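Local coordinates for solute-binding protein (Thermoactinomyces vulgaris, PDB 2ZYO) that binds maltodextrins such as maltotetraose, and probably cyclodextrins, probably serving as the extracellular solute-binding component of a carbohydrate uptake system, at residues W39-F43 with F302-A308; V110-L115 with I279-Y285; L124-I128 with E318-Q322. All blocks are in the same frame, centred on the assembly; numbering follows the deposited sequence.

Contact 1. Residues W39-F43 with F302-A308; sequences WAGEF and FLTSKEA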
loop_
_atom_site.group_PDB
_atom_site.type_symbol
_atom_site.label_atom_id
_atom_site.label_comp_id
_atom_site.label_asym_id
_atom_site.label_seq_id
_atom_site.Cartn_x
_atom_site.Cartn_y
_atom_site.Cartn_z
ATOM N N TRP A 39 22.585 0.538 8.094
ATOM C CA TRP A 39 22.881 1.645 7.191
ATOM C C TRP A 39 23.074 2.980 7.904
ATOM O O TRP A 39 23.885 3.798 7.464
ATOM C CB TRP A 39 21.876 1.694 6.037
ATOM C CG TRP A 39 22.095 0.510 5.160
ATOM C CD1 TRP A 39 21.339 -0.625 5.105
ATOM C CD2 TRP A 39 23.196 0.305 4.270
ATOM N NE1 TRP A 39 21.886 -1.514 4.213
ATOM C CE2 TRP A 39 23.027 -0.969 3.685
ATOM C CE3 TRP A 39 24.303 1.080 3.900
ATOM C CZ2 TRP A 39 23.922 -1.485 2.743
ATOM C CZ3 TRP A 39 25.193 0.565 2.966
ATOM C CH2 TRP A 39 24.996 -0.706 2.399
ATOM N N ALA A 40 22.364 3.180 9.013
ATOM C CA ALA A 40 22.657 4.301 9.907
ATOM C C ALA A 40 24.101 4.191 10.393
ATOM O O ALA A 40 24.835 5.181 10.416
ATOM C CB ALA A 40 21.705 4.313 11.077
ATOM N N GLY A 41 24.506 2.973 10.754
ATOM C CA GLY A 41 25.880 2.700 11.175
ATOM C C GLY A 41 26.912 3.070 10.123
ATOM O O GLY A 41 27.948 3.662 10.445
ATOM N N GLU A 42 26.625 2.727 8.868
ATOM C CA GLU A 42 27.504 3.074 7.745
ATOM C C GLU A 42 27.585 4.585 7.518
ATOM O O GLU A 42 28.648 5.104 7.179
ATOM C CB GLU A 42 27.068 2.367 6.456
ATOM C CG GLU A 42 27.291 0.851 6.451
ATOM C CD GLU A 42 28.762 0.447 6.401
ATOM O OE1 GLU A 42 29.603 1.230 5.902
ATOM O OE2 GLU A 42 29.080 -0.671 6.855
ATOM N N PHE A 43 26.465 5.287 7.702
ATOM C CA PHE A 43 26.456 6.750 7.615
ATOM C C PHE A 43 27.354 7.360 8.690
ATOM O O PHE A 43 28.130 8.273 8.413
ATOM C CB PHE A 43 25.029 7.301 7.726
ATOM C CG PHE A 43 24.932 8.793 7.521
ATOM C CD1 PHE A 43 24.829 9.329 6.242
ATOM C CD2 PHE A 43 24.931 9.660 8.610
ATOM C CE1 PHE A 43 24.732 10.710 6.050
ATOM C CE2 PHE A 43 24.840 11.038 8.429
ATOM C CZ PHE A 43 24.739 11.562 7.146
ATOM N N PHE A 302 21.219 8.581 1.879
ATOM C CA PHE A 302 22.138 7.489 2.189
ATOM C C PHE A 302 21.376 6.199 2.500
ATOM O O PHE A 302 21.799 5.110 2.109
ATOM C CB PHE A 302 23.066 7.870 3.350
ATOM C CG PHE A 302 24.191 6.903 3.565
ATOM C CD1 PHE A 302 25.404 7.065 2.902
ATOM C CD2 PHE A 302 24.040 5.825 4.432
ATOM C CE1 PHE A 302 26.449 6.162 3.097
ATOM C CE2 PHE A 302 25.080 4.917 4.629
ATOM C CZ PHE A 302 26.283 5.089 3.962
ATOM N N LEU A 303 20.240 6.338 3.183
ATOM C CA LEU A 303 19.421 5.190 3.576
ATOM C C LEU A 303 18.589 4.618 2.428
ATOM O O LEU A 303 18.019 3.536 2.561
ATOM C CB LEU A 303 18.493 5.561 4.739
ATOM C CG LEU A 303 19.115 5.984 6.075
ATOM C CD1 LEU A 303 18.030 6.455 7.027
ATOM C CD2 LEU A 303 19.929 4.857 6.704
ATOM N N THR A 304 18.511 5.352 1.318
ATOM C CA THR A 304 17.670 4.954 0.186
ATOM C C THR A 304 18.453 4.789 -1.120
ATOM O O THR A 304 17.870 4.781 -2.211
ATOM C CB THR A 304 16.503 5.946 -0.038
ATOM O OG1 THR A 304 17.024 7.266 -0.250
ATOM C CG2 THR A 304 15.562 5.962 1.164
ATOM N N SER A 305 19.772 4.650 -1.005
ATOM C CA SER A 305 20.628 4.443 -2.171
ATOM C C SER A 305 20.385 3.064 -2.774
ATOM O O SER A 305 19.764 2.201 -2.145
ATOM C CB SER A 305 22.097 4.568 -1.772
ATOM O OG SER A 305 22.487 3.459 -0.982
ATOM N N LYS A 306 20.891 2.852 -3.986
ATOM C CA LYS A 306 20.808 1.540 -4.624
ATOM C C LYS A 306 21.379 0.445 -3.717
ATOM O O LYS A 306 20.746 -0.590 -3.518
ATOM C CB LYS A 306 21.518 1.551 -5.981
ATOM C CG LYS A 306 21.339 0.267 -6.782
ATOM C CD LYS A 306 22.093 0.329 -8.102
ATOM C CE LYS A 306 22.149 -1.043 -8.767
ATOM N NZ LYS A 306 22.951 -1.041 -10.026
ATOM N N GLU A 307 22.559 0.699 -3.153
ATOM C CA GLU A 307 23.219 -0.249 -2.256
ATOM C C GLU A 307 22.397 -0.530 -0.995
ATOM O O GLU A 307 22.236 -1.688 -0.601
ATOM C CB GLU A 307 24.612 0.265 -1.872
ATOM C CG GLU A 307 25.476 -0.757 -1.144
ATOM C CD GLU A 307 26.802 -0.192 -0.655
ATOM O OE1 GLU A 307 27.030 1.034 -0.768
ATOM O OE2 GLU A 307 27.625 -0.985 -0.154
ATOM N N ALA A 308 21.889 0.530 -0.368
ATOM C CA ALA A 308 21.122 0.397 0.872
ATOM C C ALA A 308 19.812 -0.355 0.666
ATOM O O ALA A 308 19.445 -1.198 1.484
ATOM C CB ALA A 308 20.862 1.767 1.497
#
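Trp-39, projecting from helix 30-47, meets the first turn of helix 306-316 with Ala-308 lying over one face of its indole, a worked example of two chain-distant helices joined by shape, with no hydrogen bond between the two segments. Ala-308 CA stands 3.9 Å from the centroid of the five-membered ring of Trp-39, a CH-pi contact over the face. CG of Trp-39 is anti to its own carbonyl carbon (chi1 -68°), which carries the flat ring out from helix 30-47 to meet that residue. The edge of the indole takes Phe-302, whose CE2 comes 4.0 Å from Trp-39 CE3, while Leu-303 CD2 packs at 3.8 Å on Trp-39 CB. The tight part also includes the ring edge of Phe-302 against the backbone of helix 30-47, with CE2 at 3.3 Å from Trp-39 O, and the face of that ring, which receives the edge of Phe-43 in a T-shaped stack with planes at 70°. Ala-40, directed away from this contact, and Phe-43 also touch strand 50-55.

The loose side belongs to the acids. Glu-307 is exposed; its CG rests 3.6 Å from Trp-39 CH2, its carboxylate plane steeply inclined to the indole, while the acid end of Glu-42 turns away from the contact. Ser-305 caps the helix start, its OG accepting from Ala-308 N at 3.1 Å. Replacing Trp-39 with an alanine would probably open a gap beneath Ala-308 and leave Ser-311 OG without its indole N-H partner. With most of the touching carbon buried and the carboxylates left toward the solvent side, the joint probably depends on burial of apolar surface, the NE1 bond to Ser-311 adding a polar constraint on how the indole can turn.

Contact 2. Residues V110-L115 with I279-Y285; sequences VAMKAL and IGVKGWY
A helix laid across a sheet, the basic layer of an alpha/beta lobe in bacterial solute-binding proteins, is formed here by helix 109-114 on strand 278-287, where Val-281 fits against Ala-111, Ala-114 and Leu-115. The short axes pass 8.4 Å apart and cross at -69°. The two methyls of Val-281 divide the work: CG2 lies 3.7 Å from Ala-114 CB and also faces Ala-111, whereas CG1 meets Leu-115 CD2 at 3.9 Å. Ile-279, whose side chain is about 10 Å from a bound glucose unit, has CG1 between its backbone N and carbonyl carbon (chi1 60°), and this lifts CD1 to 3.6 Å from Val-110 CG1. Leu-115 goes on to the ring edge of Tyr-285, CD2 lying 3.8 Å from CE1. Between Val-281 and Tyr-285 on the strand, Gly-283 leaves room for Leu-115 CD1, since a beta carbon there would collide with that methyl. Tyr-285 OH is held by the backbone oxygen of Trp-80. Around this layer, Pro-349 of strand 348-349 touches Val-110 and Ala-114, while strand 120-136 runs antiparallel beside strand 278-287 and brings Ile-128 against Ile-279 and Pro-125 against Val-281.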
loop_
_atom_site.group_PDB
_atom_site.type_symbol
_atom_site.label_atom_id
_atom_site.label_comp_id
_atom_site.label_asym_id
_atom_site.label_seq_id
_atom_site.Cartn_x
_atom_site.Cartn_y
_atom_site.Cartn_z
ATOM N N VAL A 110 5.686 6.377 -10.012
ATOM C CA VAL A 110 4.415 6.280 -9.290
ATOM C C VAL A 110 4.629 6.271 -7.770
ATOM O O VAL A 110 3.840 6.854 -7.022
ATOM C CB VAL A 110 3.581 5.057 -9.759
ATOM C CG1 VAL A 110 2.229 5.019 -9.071
ATOM C CG2 VAL A 110 3.386 5.097 -11.269
ATOM N N ALA A 111 5.710 5.631 -7.323
ATOM C CA ALA A 111 6.074 5.630 -5.907
ATOM C C ALA A 111 6.404 7.040 -5.416
ATOM O O ALA A 111 6.089 7.403 -4.281
ATOM C CB ALA A 111 7.247 4.692 -5.660
ATOM N N MET A 112 7.035 7.834 -6.280
ATOM C CA MET A 112 7.379 9.211 -5.936
ATOM C C MET A 112 6.147 10.105 -5.844
ATOM O O MET A 112 6.099 11.015 -5.020
ATOM C CB MET A 112 8.396 9.788 -6.924
ATOM C CG MET A 112 9.787 9.163 -6.825
ATOM S SD MET A 112 10.456 9.104 -5.145
ATOM C CE MET A 112 10.735 10.842 -4.823
ATOM N N LYS A 113 5.149 9.830 -6.682
ATOM C CA LYS A 113 3.873 10.543 -6.620
ATOM C C LYS A 113 3.195 10.335 -5.268
ATOM O O LYS A 113 2.579 11.254 -4.730
ATOM C CB LYS A 113 2.946 10.106 -7.755
ATOM C CG LYS A 113 3.392 10.564 -9.134
ATOM C CD LYS A 113 2.374 10.181 -10.200
ATOM C CE LYS A 113 2.946 10.334 -11.606
ATOM N NZ LYS A 113 3.377 11.730 -11.913
ATOM N N ALA A 114 3.330 9.127 -4.720
ATOM C CA ALA A 114 2.763 8.794 -3.413
ATOM C C ALA A 114 3.354 9.635 -2.283
ATOM O O ALA A 114 2.700 9.846 -1.264
ATOM C CB ALA A 114 2.940 7.314 -3.115
ATOM N N LEU A 115 4.581 10.117 -2.472
ATOM C CA LEU A 115 5.272 10.886 -1.435
ATOM C C LEU A 115 5.250 12.393 -1.701
ATOM O O LEU A 115 5.878 13.173 -0.982
ATOM C CB LEU A 115 6.706 10.372 -1.246
ATOM C CG LEU A 115 6.870 8.878 -0.935
ATOM C CD1 LEU A 115 8.323 8.558 -0.640
ATOM C CD2 LEU A 115 5.974 8.423 0.224
ATOM N N ILE A 279 -1.446 1.011 -4.667
ATOM C CA ILE A 279 -0.116 0.750 -4.132
ATOM C C ILE A 279 0.070 1.519 -2.826
ATOM O O ILE A 279 -0.475 2.612 -2.655
ATOM C CB ILE A 279 1.024 1.060 -5.143
ATOM C CG1 ILE A 279 1.008 2.532 -5.564
ATOM C CG2 ILE A 279 0.924 0.140 -6.364
ATOM C CD1 ILE A 279 2.361 3.067 -5.994
ATOM N N GLY A 280 0.804 0.915 -1.897
ATOM C CA GLY A 280 1.167 1.566 -0.645
ATOM C C GLY A 280 2.670 1.736 -0.611
ATOM O O GLY A 280 3.410 0.797 -0.907
ATOM N N VAL A 281 3.117 2.940 -0.270
ATOM C CA VAL A 281 4.543 3.248 -0.219
ATOM C C VAL A 281 4.941 3.620 1.205
ATOM O O VAL A 281 4.292 4.452 1.837
ATOM C CB VAL A 281 4.916 4.399 -1.196
ATOM C CG1 VAL A 281 6.391 4.776 -1.066
ATOM C CG2 VAL A 281 4.592 4.012 -2.636
ATOM N N LYS A 282 5.996 2.976 1.705
ATOM C CA LYS A 282 6.600 3.338 2.982
ATOM C C LYS A 282 7.870 4.120 2.689
ATOM O O LYS A 282 8.792 3.599 2.065
ATOM C CB LYS A 282 6.926 2.094 3.816
ATOM C CG LYS A 282 5.705 1.352 4.349
ATOM C CD LYS A 282 6.062 0.371 5.463
ATOM C CE LYS A 282 7.011 -0.726 5.004
ATOM N NZ LYS A 282 7.364 -1.665 6.108
ATOM N N GLY A 283 7.910 5.374 3.125
ATOM C CA GLY A 283 9.080 6.215 2.899
ATOM C C GLY A 283 9.674 6.782 4.171
ATOM O O GLY A 283 9.118 6.612 5.259
ATOM N N TRP A 284 10.821 7.442 4.022
ATOM C CA TRP A 284 11.407 8.254 5.084
ATOM C C TRP A 284 10.922 9.680 4.908
ATOM O O TRP A 284 10.972 10.220 3.797
ATOM C CB TRP A 284 12.935 8.253 4.999
ATOM C CG TRP A 284 13.603 6.988 5.428
ATOM C CD1 TRP A 284 14.371 6.164 4.656
ATOM C CD2 TRP A 284 13.581 6.407 6.738
ATOM N NE1 TRP A 284 14.824 5.101 5.400
ATOM C CE2 TRP A 284 14.351 5.223 6.681
ATOM C CE3 TRP A 284 12.977 6.765 7.951
ATOM C CZ2 TRP A 284 14.541 4.397 7.794
ATOM C CZ3 TRP A 284 13.162 5.941 9.058
ATOM C CH2 TRP A 284 13.936 4.768 8.969
ATOM N N TYR A 285 10.465 10.287 6.001
ATOM C CA TYR A 285 10.005 11.678 5.990
ATOM C C TYR A 285 10.851 12.520 6.932
ATOM O O TYR A 285 11.517 11.990 7.820
ATOM C CB TYR A 285 8.516 11.770 6.353
ATOM C CG TYR A 285 7.683 10.697 5.692
ATOM C CD1 TYR A 285 7.693 10.541 4.307
ATOM C CD2 TYR A 285 6.904 9.828 6.450
ATOM C CE1 TYR A 285 6.948 9.545 3.692
ATOM C CE2 TYR A 285 6.146 8.828 5.841
ATOM C CZ TYR A 285 6.177 8.694 4.465
ATOM O OH TYR A 285 5.439 7.712 3.852
#

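Contact 3. Residues L124-I128 with E318-Q322; sequences LPKAI and EIPPQ
Ile-128 holds CG1 anti to its backbone N (chi1 -174°), which leaves CG2 between N and the carbonyl carbon, while Ile-319 turns its own CG2 anti to N; the two methyls therefore meet, CG2 to CG2, at 3.8 Å. Next to this, Ile-128 N donates to Ile-319 O over 2.9 Å, with 148° at the hydrogen. Ala-127 CA makes a CA-H...O contact of 3.2 Å to that same Ile-319 O, so the oxygen has one hydrogen bond and one weaker contact. Further along, Pro-321, centre of an inverse gamma turn, presses CG to 3.6 Å from Pro-125 CB and sets CB against Ile-128 CG2.

Lys-126 and Ala-127 form a classic beta bulge opposite Lys-282. Two waters complete the join: one donates to both Lys-126 O and Glu-318 O, the other donates to Ile-128 O and accepts from Ile-319 N at 2.9 Å. Glu-318 OE1 lies beside Ala-127 CB, but the carboxylate is paired by salt bridges with Arg-312 and Lys-282. Since Pro-320 and Pro-321 have no N-H to offer, these residues cannot donate backbone bonds in a strand ladder; a single direct bond, bridging waters and packed proline rings and methyls hold the loop against strand 120-136 instead.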
loop_
_atom_site.group_PDB
_atom_site.type_symbol
_atom_site.label_atom_id
_atom_site.label_comp_id
_atom_site.label_asym_id
_atom_site.label_seq_id
_atom_site.Cartn_x
_atom_site.Cartn_y
_atom_site.Cartn_z
ATOM N N LEU A 124 11.630 10.041 0.535
ATOM C CA LEU A 124 12.175 9.077 -0.408
ATOM C C LEU A 124 11.713 7.679 -0.001
ATOM O O LEU A 124 11.623 7.380 1.195
ATOM C CB LEU A 124 13.705 9.179 -0.467
ATOM C CG LEU A 124 14.277 10.512 -0.976
ATOM C CD1 LEU A 124 15.797 10.495 -0.926
ATOM C CD2 LEU A 124 13.787 10.856 -2.384
ATOM N N PRO A 125 11.387 6.829 -0.990
ATOM C CA PRO A 125 10.732 5.561 -0.675
ATOM C C PRO A 125 11.667 4.422 -0.281
ATOM O O PRO A 125 12.811 4.359 -0.744
ATOM C CB PRO A 125 10.014 5.220 -1.977
ATOM C CG PRO A 125 10.893 5.791 -3.039
ATOM C CD PRO A 125 11.572 7.004 -2.443
ATOM N N LYS A 126 11.151 3.533 0.565
ATOM C CA LYS A 126 11.864 2.347 1.028
ATOM C C LYS A 126 11.213 1.082 0.483
ATOM O O LYS A 126 11.900 0.116 0.148
ATOM C CB LYS A 126 11.838 2.269 2.557
ATOM C CG LYS A 126 12.405 3.483 3.280
ATOM C CD LYS A 126 11.830 3.619 4.694
ATOM C CE LYS A 126 12.322 2.516 5.626
ATOM N NZ LYS A 126 11.854 2.747 7.027
ATOM N N ALA A 127 9.884 1.096 0.412
ATOM C CA ALA A 127 9.112 -0.100 0.086
ATOM C C ALA A 127 7.831 0.231 -0.666
ATOM O O ALA A 127 7.240 1.297 -0.468
ATOM C CB ALA A 127 8.791 -0.878 1.357
ATOM N N ILE A 128 7.418 -0.698 -1.527
ATOM C CA ILE A 128 6.146 -0.613 -2.235
ATOM C C ILE A 128 5.401 -1.937 -2.075
ATOM O O ILE A 128 6.016 -3.007 -2.055
ATOM C CB ILE A 128 6.340 -0.238 -3.737
ATOM C CG1 ILE A 128 4.994 -0.010 -4.442
ATOM C CG2 ILE A 128 7.196 -1.273 -4.473
ATOM C CD1 ILE A 128 5.110 0.784 -5.723
ATOM N N GLU A 318 10.852 -6.785 1.389
ATOM C CA GLU A 318 10.005 -5.697 0.906
ATOM C C GLU A 318 10.597 -5.100 -0.362
ATOM O O GLU A 318 11.782 -4.752 -0.403
ATOM C CB GLU A 318 9.829 -4.614 1.978
ATOM C CG GLU A 318 9.209 -5.107 3.288
ATOM C CD GLU A 318 8.773 -3.976 4.211
ATOM O OE1 GLU A 318 9.410 -2.901 4.209
ATOM O OE2 GLU A 318 7.780 -4.160 4.950
ATOM N N ILE A 319 9.766 -4.989 -1.394
ATOM C CA ILE A 319 10.195 -4.492 -2.701
ATOM C C ILE A 319 10.577 -3.013 -2.640
ATOM O O ILE A 319 9.753 -2.180 -2.277
ATOM C CB ILE A 319 9.094 -4.699 -3.772
ATOM C CG1 ILE A 319 8.744 -6.184 -3.889
ATOM C CG2 ILE A 319 9.541 -4.142 -5.125
ATOM C CD1 ILE A 319 7.440 -6.455 -4.612
ATOM N N PRO A 320 11.834 -2.684 -2.997
ATOM C CA PRO A 320 12.210 -1.276 -3.047
ATOM C C PRO A 320 11.825 -0.660 -4.394
ATOM O O PRO A 320 12.211 -1.191 -5.439
ATOM C CB PRO A 320 13.733 -1.313 -2.878
ATOM C CG PRO A 320 14.151 -2.648 -3.416
ATOM C CD PRO A 320 12.952 -3.575 -3.363
ATOM N N PRO A 321 11.056 0.447 -4.382
ATOM C CA PRO A 321 10.655 1.041 -5.656
ATOM C C PRO A 321 11.774 1.909 -6.232
ATOM O O PRO A 321 11.607 3.117 -6.444
ATOM C CB PRO A 321 9.420 1.862 -5.284
ATOM C CG PRO A 321 9.624 2.232 -3.859
ATOM C CD PRO A 321 10.520 1.195 -3.228
ATOM N N GLN A 322 12.908 1.260 -6.469
ATOM C CA GLN A 322 14.112 1.881 -6.989
ATOM C C GLN A 322 14.282 1.339 -8.406
ATOM O O GLN A 322 14.307 0.122 -8.602
ATOM C CB GLN A 322 15.296 1.488 -6.096
ATOM C CG GLN A 322 16.423 2.517 -6.002
ATOM C CD GLN A 322 17.472 2.394 -7.104
ATOM O OE1 GLN A 322 18.407 3.188 -7.159
ATOM N NE2 GLN A 322 17.322 1.404 -7.980
HETATM O O HOH W 1 12.881 -2.402 0.830
HETATM O O HOH W 2 6.906 -5.355 -1.003
#

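How the contacts relate
Read from the N terminus, the segments come in the order 39-43, 110-115, 124-128, 279-285, 302-308 and 318-322. Contact 1 closes a long loop between helix 30-47 and the start of helix 306-316, and contact 2 lies wholly within it, laying helix 109-114 on strand 278-287. Contact 3 opens inside both loops and closes after them, crossing contacts 1 and 2 as it brings the loop beyond helix 306-316 onto strand 120-136. Contacts 2 and 3 share a sheet through adjacent antiparallel strands, joined where Lys-282 O meets Lys-126 N. Contact 1, about 18 Å between centres from contact 2, still reaches it where Leu-303 and Thr-304 pack on Trp-284.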